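Local coordinates for cell wall surface anchor family protein (Streptococcus agalactiae serogroup V, PDB 3PF2), which builds the shaft of a group B streptococcal pilus as its major (backbone) pilin, here represented by a C-terminal two-domain fragment with Ig-like folds that binds calcium, at residues E82-V85 against D86-N89; D216-I219 against K220-N224; V113-Q116 against D117-D120; K188-T192 against E193-L197. All blocks are in the same frame, centred on the assembly; numbering follows the deposited sequence.

Contact 1 of 4, residues E82-V85 against D86-N89; sequences EPTV and DNQN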
loop_
_atom_site.group_PDB
_atom_site.type_symbol
_atom_site.label_atom_id
_atom_site.label_comp_id
_atom_site.label_asym_id
_atom_site.label_seq_id
_atom_site.Cartn_x
_atom_site.Cartn_y
_atom_site.Cartn_z
ATOM N N GLU A 82 -1.013 -18.940 -1.143
ATOM C CA GLU A 82 -0.570 -17.600 -1.558
ATOM C C GLU A 82 -1.215 -17.126 -2.859
ATOM O O GLU A 82 -1.584 -17.942 -3.704
ATOM C CB GLU A 82 0.957 -17.554 -1.683
ATOM C CG GLU A 82 1.684 -17.805 -0.386
ATOM C CD GLU A 82 3.052 -18.459 -0.574
ATOM O OE1 GLU A 82 3.784 -18.096 -1.523
ATOM O OE2 GLU A 82 3.398 -19.335 0.250
ATOM N N PRO A 83 -1.355 -15.794 -3.029
ATOM C CA PRO A 83 -1.854 -15.184 -4.260
ATOM C C PRO A 83 -0.980 -15.547 -5.448
ATOM O O PRO A 83 0.244 -15.527 -5.333
ATOM C CB PRO A 83 -1.706 -13.680 -3.983
ATOM C CG PRO A 83 -1.808 -13.562 -2.538
ATOM C CD PRO A 83 -1.155 -14.789 -1.969
ATOM N N THR A 84 -1.596 -15.868 -6.578
ATOM C CA THR A 84 -0.844 -16.135 -7.803
ATOM C C THR A 84 -1.646 -15.584 -8.967
ATOM O O THR A 84 -2.797 -15.180 -8.796
ATOM C CB THR A 84 -0.622 -17.659 -8.042
ATOM O OG1 THR A 84 -1.882 -18.287 -8.295
ATOM C CG2 THR A 84 0.050 -18.330 -6.859
ATOM N N VAL A 85 -1.049 -15.570 -10.157
ATOM C CA VAL A 85 -1.799 -15.211 -11.359
ATOM C C VAL A 85 -3.001 -16.141 -11.555
ATOM O O VAL A 85 -4.080 -15.692 -11.927
ATOM C CB VAL A 85 -0.917 -15.184 -12.649
ATOM C CG1 VAL A 85 0.067 -14.023 -12.612
ATOM C CG2 VAL A 85 -0.171 -16.499 -12.836
ATOM N N ASP A 86 -2.814 -17.430 -11.267
ATOM C CA ASP A 86 -3.853 -18.426 -11.512
ATOM C C ASP A 86 -5.059 -18.349 -10.579
ATOM O O ASP A 86 -6.151 -18.783 -10.951
ATOM C CB ASP A 86 -3.274 -19.841 -11.503
ATOM C CG ASP A 86 -2.630 -20.213 -12.828
ATOM O OD1 ASP A 86 -3.315 -20.167 -13.894
ATOM O OD2 ASP A 86 -1.438 -20.573 -12.793
ATOM N N ASN A 87 -4.867 -17.835 -9.367
ATOM C CA ASN A 87 -6.001 -17.657 -8.454
ATOM C C ASN A 87 -6.463 -16.195 -8.338
ATOM O O ASN A 87 -7.182 -15.838 -7.400
ATOM C CB ASN A 87 -5.744 -18.290 -7.074
ATOM C CG ASN A 87 -4.626 -17.602 -6.290
ATOM O OD1 ASN A 87 -4.336 -16.421 -6.481
ATOM N ND2 ASN A 87 -4.011 -18.345 -5.389
ATOM N N GLN A 88 -6.059 -15.383 -9.316
ATOM C CA GLN A 88 -6.435 -13.967 -9.397
ATOM C C GLN A 88 -6.009 -13.184 -8.154
ATOM O O GLN A 88 -6.818 -12.457 -7.569
ATOM C CB GLN A 88 -7.945 -13.805 -9.630
ATOM C CG GLN A 88 -8.449 -14.301 -10.981
ATOM C CD GLN A 88 -8.459 -15.817 -11.087
ATOM O OE1 GLN A 88 -9.019 -16.517 -10.231
ATOM N NE2 GLN A 88 -7.841 -16.332 -12.141
ATOM N N ASN A 89 -4.749 -13.353 -7.752
ATOM C CA ASN A 89 -4.152 -12.553 -6.669
ATOM C C ASN A 89 -4.834 -12.765 -5.311
ATOM O O ASN A 89 -4.975 -11.831 -4.516
ATOM C CB ASN A 89 -4.145 -11.056 -7.053
ATOM C CG ASN A 89 -2.955 -10.311 -6.491
ATOM O OD1 ASN A 89 -1.894 -10.896 -6.279
ATOM N ND2 ASN A 89 -3.112 -9.005 -6.273
#
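The side chain of N87 folds back onto the backbone of E82 and T84 in a surface turn that joins strand 78-81 to strand 90-95. Both ends of its amide are used, the NH2 as donor and the carbonyl oxygen as acceptor. ND2 donates to E82 O at 3.0 Å, with the acceptor lying in the amide plane of N87, while OD1 receives T84 N at 2.8 Å over a nearly straight bond (167°). That second donor stands above the carbonyl plane of N87, off any lone pair. With CG held between the backbone N and the carbonyl carbon (chi1 66°), the amide curls back over the chain instead of reaching outward, and its two bonds fix the rotation of the group. The turn itself is a type I beta turn from V85 to Q88, closed by Q88 N to V85 O at 3.3 Å, and it lies in a connection between two neighbouring antiparallel strands of the Cna-B-like domain. T84, the residue before the turn, accepts on two oxygens: OG1 takes N87 N at 3.2 Å and the carbonyl oxygen takes N89 N at 2.9 Å. P83 CB lies 3.6 Å from N89 OD1, and its ring also touches Y59. The side-chain ND2 of N89 donates to the carbonyl oxygens of F53, just past strand 46-52, and L57, at the start of strand 57-67.

Contact 2 of 4, residues D216-I219 against K220-N224; sequences DALI and KANTN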
loop_
_atom_site.group_PDB
_atom_site.type_symbol
_atom_site.label_atom_id
_atom_site.label_comp_id
_atom_site.label_asym_id
_atom_site.label_seq_id
_atom_site.Cartn_x
_atom_site.Cartn_y
_atom_site.Cartn_z
ATOM N N ASP A 216 13.415 -2.372 -7.554
ATOM C CA ASP A 216 12.832 -3.119 -8.669
ATOM C C ASP A 216 11.392 -2.676 -8.969
ATOM O O ASP A 216 11.014 -2.503 -10.132
ATOM C CB ASP A 216 12.881 -4.627 -8.377
ATOM C CG ASP A 216 14.288 -5.199 -8.450
ATOM O OD1 ASP A 216 15.205 -4.539 -8.985
ATOM O OD2 ASP A 216 14.485 -6.335 -7.975
ATOM N N ALA A 217 10.599 -2.471 -7.920
ATOM C CA ALA A 217 9.191 -2.064 -8.085
ATOM C C ALA A 217 9.030 -0.647 -8.671
ATOM O O ALA A 217 8.155 -0.407 -9.510
ATOM C CB ALA A 217 8.457 -2.175 -6.770
ATOM N N LEU A 218 9.866 0.288 -8.219
ATOM C CA LEU A 218 9.831 1.656 -8.752
ATOM C C LEU A 218 10.284 1.698 -10.207
ATOM O O LEU A 218 9.731 2.451 -11.021
ATOM C CB LEU A 218 10.677 2.600 -7.902
ATOM C CG LEU A 218 9.921 3.431 -6.867
ATOM C CD1 LEU A 218 10.917 4.251 -6.072
ATOM C CD2 LEU A 218 8.848 4.333 -7.524
ATOM N N ILE A 219 11.278 0.874 -10.533
ATOM C CA ILE A 219 11.761 0.755 -11.909
ATOM C C ILE A 219 10.616 0.289 -12.823
ATOM O O ILE A 219 10.401 0.836 -13.912
ATOM C CB ILE A 219 12.993 -0.178 -11.994
ATOM C CG1 ILE A 219 14.231 0.525 -11.416
ATOM C CG2 ILE A 219 13.246 -0.619 -13.436
ATOM C CD1 ILE A 219 15.398 -0.394 -11.087
ATOM N N LYS A 220 9.855 -0.696 -12.349
ATOM C CA LYS A 220 8.733 -1.235 -13.105
ATOM C C LYS A 220 7.617 -0.209 -13.334
ATOM O O LYS A 220 6.870 -0.315 -14.298
ATOM C CB LYS A 220 8.196 -2.501 -12.414
ATOM C CG LYS A 220 7.525 -3.489 -13.352
ATOM C CD LYS A 220 7.352 -4.838 -12.657
ATOM C CE LYS A 220 6.633 -5.840 -13.549
ATOM N NZ LYS A 220 6.169 -7.011 -12.749
ATOM N N ALA A 221 7.537 0.796 -12.456
ATOM C CA ALA A 221 6.529 1.860 -12.531
ATOM C C ALA A 221 6.965 3.063 -13.384
ATOM O O ALA A 221 6.161 3.939 -13.715
ATOM C CB ALA A 221 6.167 2.336 -11.105
ATOM N N ASN A 222 8.244 3.108 -13.706
ATOM C CA ASN A 222 8.798 4.197 -14.483
ATOM C C ASN A 222 9.561 3.618 -15.670
ATOM O O ASN A 222 10.791 3.619 -15.687
ATOM C CB ASN A 222 9.708 5.057 -13.594
ATOM C CG ASN A 222 8.934 5.792 -12.493
ATOM O OD1 ASN A 222 8.545 6.952 -12.667
ATOM N ND2 ASN A 222 8.712 5.118 -11.358
ATOM N N THR A 223 8.806 3.136 -16.653
ATOM C CA THR A 223 9.368 2.404 -17.800
ATOM C C THR A 223 9.839 3.272 -18.947
ATOM O O THR A 223 10.572 2.787 -19.825
ATOM C CB THR A 223 8.370 1.363 -18.380
ATOM O OG1 THR A 223 7.109 1.995 -18.632
ATOM C CG2 THR A 223 8.181 0.216 -17.414
ATOM N N ASN A 224 9.412 4.535 -18.976
ATOM C CA ASN A 224 9.808 5.411 -20.065
ATOM C C ASN A 224 11.254 5.857 -19.889
ATOM O O ASN A 224 11.546 6.780 -19.117
ATOM C CB ASN A 224 8.857 6.605 -20.225
ATOM C CG ASN A 224 9.159 7.430 -21.469
ATOM O OD1 ASN A 224 10.215 7.280 -22.094
ATOM N ND2 ASN A 224 8.237 8.303 -21.838
#
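Set beside its own backbone N by a chi1 of -66°, CG of N222 turns the amide back along the helix toward L218, and a chi2 of -95° swings ND2 onto the carbonyl oxygen of that residue. The resulting bond from N222 ND2 to L218 O is short at 2.9 Å and almost perfectly straight at the hydrogen (177°). L218 O lies in the amide plane of N222, though seen from the carbonyl the donor is somewhat tilted out of plane. The two side chains run alongside each other in the same direction, L218 CD2 passing 3.9 Å from N222 ND2. This is the weakly bonded C-terminal part of the short helix 216-221, within the prealbumin-like domain. K220 N still makes a regular bond to D216 O at 3.1 Å, but A221 N divides itself weakly between A217 O and L218 O, and N222 N bonds I219 O at 3.1 Å. The asparagine side chain thus supplies a strong donor to L218 O just where the backbone bonding weakens. Its other end is also engaged, since N222 OD1 accepts from the backbone of K251 in strand 247-253. The buried L218 touches T24, and A221 touches I25. At the start of the helix D216 is held by the hydroxyl of T234, while CB of K220 sits 3.6 Å from A217 O and its extended chain leads away.

Contact 3 of 4, residues V113-Q116 against D117-D120; sequences VKNQ and DALD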
loop_
_atom_site.group_PDB
_atom_site.type_symbol
_atom_site.label_atom_id
_atom_site.label_comp_id
_atom_site.label_asym_id
_atom_site.label_seq_id
_atom_site.Cartn_x
_atom_site.Cartn_y
_atom_site.Cartn_z
ATOM N N VAL A 113 -12.240 -9.503 22.684
ATOM C CA VAL A 113 -12.980 -8.409 22.078
ATOM C C VAL A 113 -14.234 -9.000 21.447
ATOM O O VAL A 113 -14.188 -10.074 20.839
ATOM C CB VAL A 113 -12.132 -7.655 21.040
ATOM C CG1 VAL A 113 -12.957 -6.597 20.344
ATOM C CG2 VAL A 113 -10.936 -7.001 21.730
ATOM N N LYS A 114 -15.365 -8.325 21.597
ATOM C CA LYS A 114 -16.582 -8.901 21.032
ATOM C C LYS A 114 -17.397 -7.986 20.132
ATOM O O LYS A 114 -18.175 -8.472 19.325
ATOM C CB LYS A 114 -17.447 -9.541 22.121
ATOM C CG LYS A 114 -17.953 -8.586 23.159
ATOM C CD LYS A 114 -18.689 -9.354 24.256
ATOM C CE LYS A 114 -19.395 -8.411 25.203
ATOM N NZ LYS A 114 -20.162 -9.164 26.240
ATOM N N ASN A 115 -17.203 -6.679 20.264
ATOM C CA ASN A 115 -18.014 -5.683 19.571
ATOM C C ASN A 115 -17.303 -5.211 18.276
ATOM O O ASN A 115 -16.085 -5.043 18.270
ATOM C CB ASN A 115 -18.266 -4.535 20.571
ATOM C CG ASN A 115 -19.027 -3.387 19.986
ATOM O OD1 ASN A 115 -18.458 -2.560 19.278
ATOM N ND2 ASN A 115 -20.322 -3.288 20.320
ATOM N N GLN A 116 -18.066 -5.024 17.193
ATOM C CA GLN A 116 -17.513 -4.541 15.922
ATOM C C GLN A 116 -16.761 -3.218 16.103
ATOM O O GLN A 116 -15.675 -3.066 15.554
ATOM C CB GLN A 116 -18.620 -4.348 14.880
ATOM C CG GLN A 116 -18.153 -3.735 13.562
ATOM C CD GLN A 116 -17.462 -4.748 12.673
ATOM O OE1 GLN A 116 -18.071 -5.745 12.267
ATOM N NE2 GLN A 116 -16.193 -4.507 12.367
ATOM N N ASP A 117 -17.352 -2.258 16.832
ATOM C CA ASP A 117 -16.705 -0.941 16.990
ATOM C C ASP A 117 -15.407 -1.050 17.799
ATOM O O ASP A 117 -14.421 -0.387 17.481
ATOM C CB ASP A 117 -17.622 0.090 17.653
ATOM C CG ASP A 117 -18.883 0.364 16.868
ATOM O OD1 ASP A 117 -18.830 0.420 15.620
ATOM O OD2 ASP A 117 -19.940 0.539 17.521
ATOM N N ALA A 118 -15.421 -1.869 18.855
ATOM C CA ALA A 118 -14.208 -2.112 19.658
ATOM C C ALA A 118 -13.123 -2.719 18.773
ATOM O O ALA A 118 -11.942 -2.337 18.871
ATOM C CB ALA A 118 -14.498 -3.026 20.865
ATOM N N LEU A 119 -13.526 -3.631 17.892
ATOM C CA LEU A 119 -12.573 -4.260 16.978
ATOM C C LEU A 119 -11.976 -3.201 16.051
ATOM O O LEU A 119 -10.741 -3.118 15.903
ATOM C CB LEU A 119 -13.213 -5.413 16.192
ATOM C CG LEU A 119 -12.219 -6.144 15.287
ATOM C CD1 LEU A 119 -11.140 -6.903 16.095
ATOM C CD2 LEU A 119 -12.933 -7.068 14.294
ATOM N N ASP A 120 -12.852 -2.364 15.482
ATOM C CA ASP A 120 -12.456 -1.316 14.533
ATOM C C ASP A 120 -11.472 -0.341 15.170
ATOM O O ASP A 120 -10.599 0.215 14.482
ATOM C CB ASP A 120 -13.675 -0.496 14.073
ATOM C CG ASP A 120 -14.629 -1.276 13.190
ATOM O OD1 ASP A 120 -14.312 -2.398 12.755
ATOM O OD2 ASP A 120 -15.718 -0.742 12.905
#
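Capping bonds come first: N115 occupies the N-cap of helix 116-121 and offers OD1 to the first turn. A118 N meets this oxygen at 3.1 Å, in the carbonyl plane and on a lone pair, while D117 N lies nearer, at 2.7 Å, but makes a weak, bent bond. With CG anti to the backbone N (chi1 177°), the side chain of N115 reaches forward over the amides that the helix leaves without backbone acceptors. Regular helical bonds follow, L119 N to N115 O and D120 N to Q116 O, both 2.9 Å. A side-chain pair one turn apart then spans the same helix: Q116 NE2 donates to D120 OD1 at 2.9 Å, reaching its syn side from 29° out of the carboxylate plane, with the two flat groups inclined at 42°. Q116 NE2 has a second acceptor in T9 O. Apolar packing is slight, with V113 CG1 lying 3.9 Å from A118 CB and touching the flank of L119, which turns inward toward F131 and D10. The stronger partner of D120 is R175, which forms a salt bridge through OD2. D120 also lies beside D10, a ligand of a calcium ion. The salt bridge to R175 and the Q116 bond probably balance part of the charge of D120 and hold its side chain beside D10, about 5 Å from the metal.

Contact 4 of 4, residues K188-T192 against E193-L197; sequences KKDST and ETQTL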
loop_
_atom_site.group_PDB
_atom_site.type_symbol
_atom_site.label_atom_id
_atom_site.label_comp_id
_atom_site.label_asym_id
_atom_site.label_seq_id
_atom_site.Cartn_x
_atom_site.Cartn_y
_atom_site.Cartn_z
ATOM N N LYS A 188 10.501 21.062 -19.033
ATOM C CA LYS A 188 11.697 21.895 -18.943
ATOM C C LYS A 188 11.680 22.907 -20.082
ATOM O O LYS A 188 11.518 22.531 -21.234
ATOM C CB LYS A 188 12.962 21.038 -19.026
ATOM C CG LYS A 188 14.281 21.813 -18.811
ATOM C CD LYS A 188 14.428 22.286 -17.366
ATOM C CE LYS A 188 15.763 22.993 -17.114
ATOM N NZ LYS A 188 15.874 24.296 -17.852
ATOM N N LYS A 189 11.835 24.179 -19.741
ATOM C CA LYS A 189 11.764 25.255 -20.728
ATOM C C LYS A 189 12.879 26.271 -20.503
ATOM O O LYS A 189 13.602 26.211 -19.507
ATOM C CB LYS A 189 10.391 25.957 -20.670
ATOM C CG LYS A 189 9.201 25.057 -21.031
ATOM C CD LYS A 189 7.908 25.872 -21.083
ATOM C CE LYS A 189 6.704 24.993 -21.339
ATOM N NZ LYS A 189 5.490 25.848 -21.589
ATOM N N ASP A 190 13.030 27.198 -21.447
ATOM C CA ASP A 190 13.935 28.331 -21.274
ATOM C C ASP A 190 13.288 29.389 -20.379
ATOM O O ASP A 190 12.148 29.222 -19.948
ATOM C CB ASP A 190 14.322 28.924 -22.641
ATOM C CG ASP A 190 13.119 29.478 -23.423
ATOM O OD1 ASP A 190 11.951 29.237 -23.050
ATOM O OD2 ASP A 190 13.360 30.178 -24.432
ATOM N N SER A 191 13.985 30.494 -20.130
ATOM C CA SER A 191 13.557 31.456 -19.107
ATOM C C SER A 191 12.253 32.188 -19.428
ATOM O O SER A 191 11.529 32.597 -18.516
ATOM C CB SER A 191 14.668 32.466 -18.795
ATOM O OG SER A 191 14.913 33.310 -19.901
ATOM N N THR A 192 11.961 32.359 -20.712
ATOM C CA THR A 192 10.753 33.079 -21.119
ATOM C C THR A 192 9.646 32.103 -21.506
ATOM O O THR A 192 8.580 32.513 -21.979
ATOM C CB THR A 192 11.032 34.052 -22.279
ATOM O OG1 THR A 192 11.555 33.321 -23.390
ATOM C CG2 THR A 192 12.039 35.127 -21.860
ATOM N N GLU A 193 9.905 30.810 -21.286
ATOM C CA GLU A 193 8.926 29.739 -21.533
ATOM C C GLU A 193 8.448 29.658 -22.985
ATOM O O GLU A 193 7.303 29.290 -23.250
ATOM C CB GLU A 193 7.738 29.842 -20.558
ATOM C CG GLU A 193 8.126 29.623 -19.110
ATOM C CD GLU A 193 7.003 29.921 -18.134
ATOM O OE1 GLU A 193 6.115 29.065 -17.954
ATOM O OE2 GLU A 193 7.020 31.013 -17.532
ATOM N N THR A 194 9.333 30.000 -23.918
ATOM C CA THR A 194 9.011 29.931 -25.346
ATOM C C THR A 194 9.365 28.601 -25.989
ATOM O O THR A 194 8.766 28.228 -26.999
ATOM C CB THR A 194 9.691 31.051 -26.165
ATOM O OG1 THR A 194 11.118 30.898 -26.112
ATOM C CG2 THR A 194 9.304 32.411 -25.628
ATOM N N GLN A 195 10.351 27.897 -25.442
ATOM C CA GLN A 195 10.721 26.598 -25.991
ATOM C C GLN A 195 10.960 25.546 -24.928
ATOM O O GLN A 195 11.326 25.864 -23.796
ATOM C CB GLN A 195 11.953 26.705 -26.889
ATOM C CG GLN A 195 13.201 27.164 -26.181
ATOM C CD GLN A 195 14.283 27.583 -27.149
ATOM O OE1 GLN A 195 14.666 26.821 -28.043
ATOM N NE2 GLN A 195 14.787 28.802 -26.978
ATOM N N THR A 196 10.754 24.297 -25.316
ATOM C CA THR A 196 11.024 23.159 -24.455
ATOM C C THR A 196 12.471 22.735 -24.658
ATOM O O THR A 196 13.055 22.967 -25.731
ATOM C CB THR A 196 10.075 21.996 -24.759
ATOM O OG1 THR A 196 10.171 21.663 -26.150
ATOM C CG2 THR A 196 8.630 22.383 -24.424
ATOM N N LEU A 197 13.065 22.144 -23.626
ATOM C CA LEU A 197 14.488 21.816 -23.656
ATOM C C LEU A 197 14.712 20.395 -23.202
ATOM O O LEU A 197 14.241 19.993 -22.131
ATOM C CB LEU A 197 15.280 22.784 -22.770
ATOM C CG LEU A 197 15.229 24.292 -23.075
ATOM C CD1 LEU A 197 15.905 25.076 -21.959
ATOM C CD2 LEU A 197 15.896 24.605 -24.433
HETATM O O HOH W 1 5.143 27.050 -19.043
HETATM O O HOH W 2 6.054 27.114 -24.167
#
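From K188 to L197 the chain doubles back through a type I beta turn, D190 to E193, closed by E193 N to D190 O. The returning segment 193-197 pairs through a single antiparallel bridge of K189 with T196, flanked by L197 N to K188 O and D190 N to Q195 O; CA-H...O contacts from T196 and K189 reinforce the same two carbonyls. Within the bend the carboxylate of D190 takes four bonds. OD1 receives T194 N at 2.9 Å on its syn lone pair and Q195 N at 3.2 Å from above the carboxylate plane. OD2 likewise accepts the hydroxyl of T194 (OG1, 2.9 Å) on a syn lone pair, and Q195 NE2 at 3.2 Å from above the plane, the amide standing 87° to the carboxylate. A chi1 of 62° lodges CG of D190 between its backbone N and carbonyl carbon, bringing both oxygens to T194 and Q195, just past the turn. Four donors hold this buried carboxylate and probably favour its charged form. The extended chain of K189 passes E193, CD to CB 4.0 Å, and its NZ reaches E193 OE1 and E193 O through one water each. L197 CD1 packs on K189 O at 3.6 Å. Next to the turn runs strand 312-316: K189 pairs with it through backbone bonds, E193 forms a salt bridge to K315, and K188 NZ is joined covalently to N316 CG, an intramolecular isopeptide bond.

The four contacts are local turns and helix ends spread along an elongated chain. Contacts 1 and 3 belong to the Cna-B-like domain, their centres 31 Å apart, and contacts 2 and 4 to the prealbumin-like domain, 28 Å apart. Contacts 3 and 4 are the farthest pair, at 58 Å between centres and on opposite sides of the chain's centre. Contacts 1 and 2 approach most closely across the two domains, with nearest atoms about 9 Å apart, yet do not touch. In contact 1 the side chain of N89 lies about 10 Å from that of K11, a ligand of the same calcium that contact 3 borders. Contacts 2 and 4 both lie away from the metal sites, and contact 4 carries the isopeptide-linked lysine.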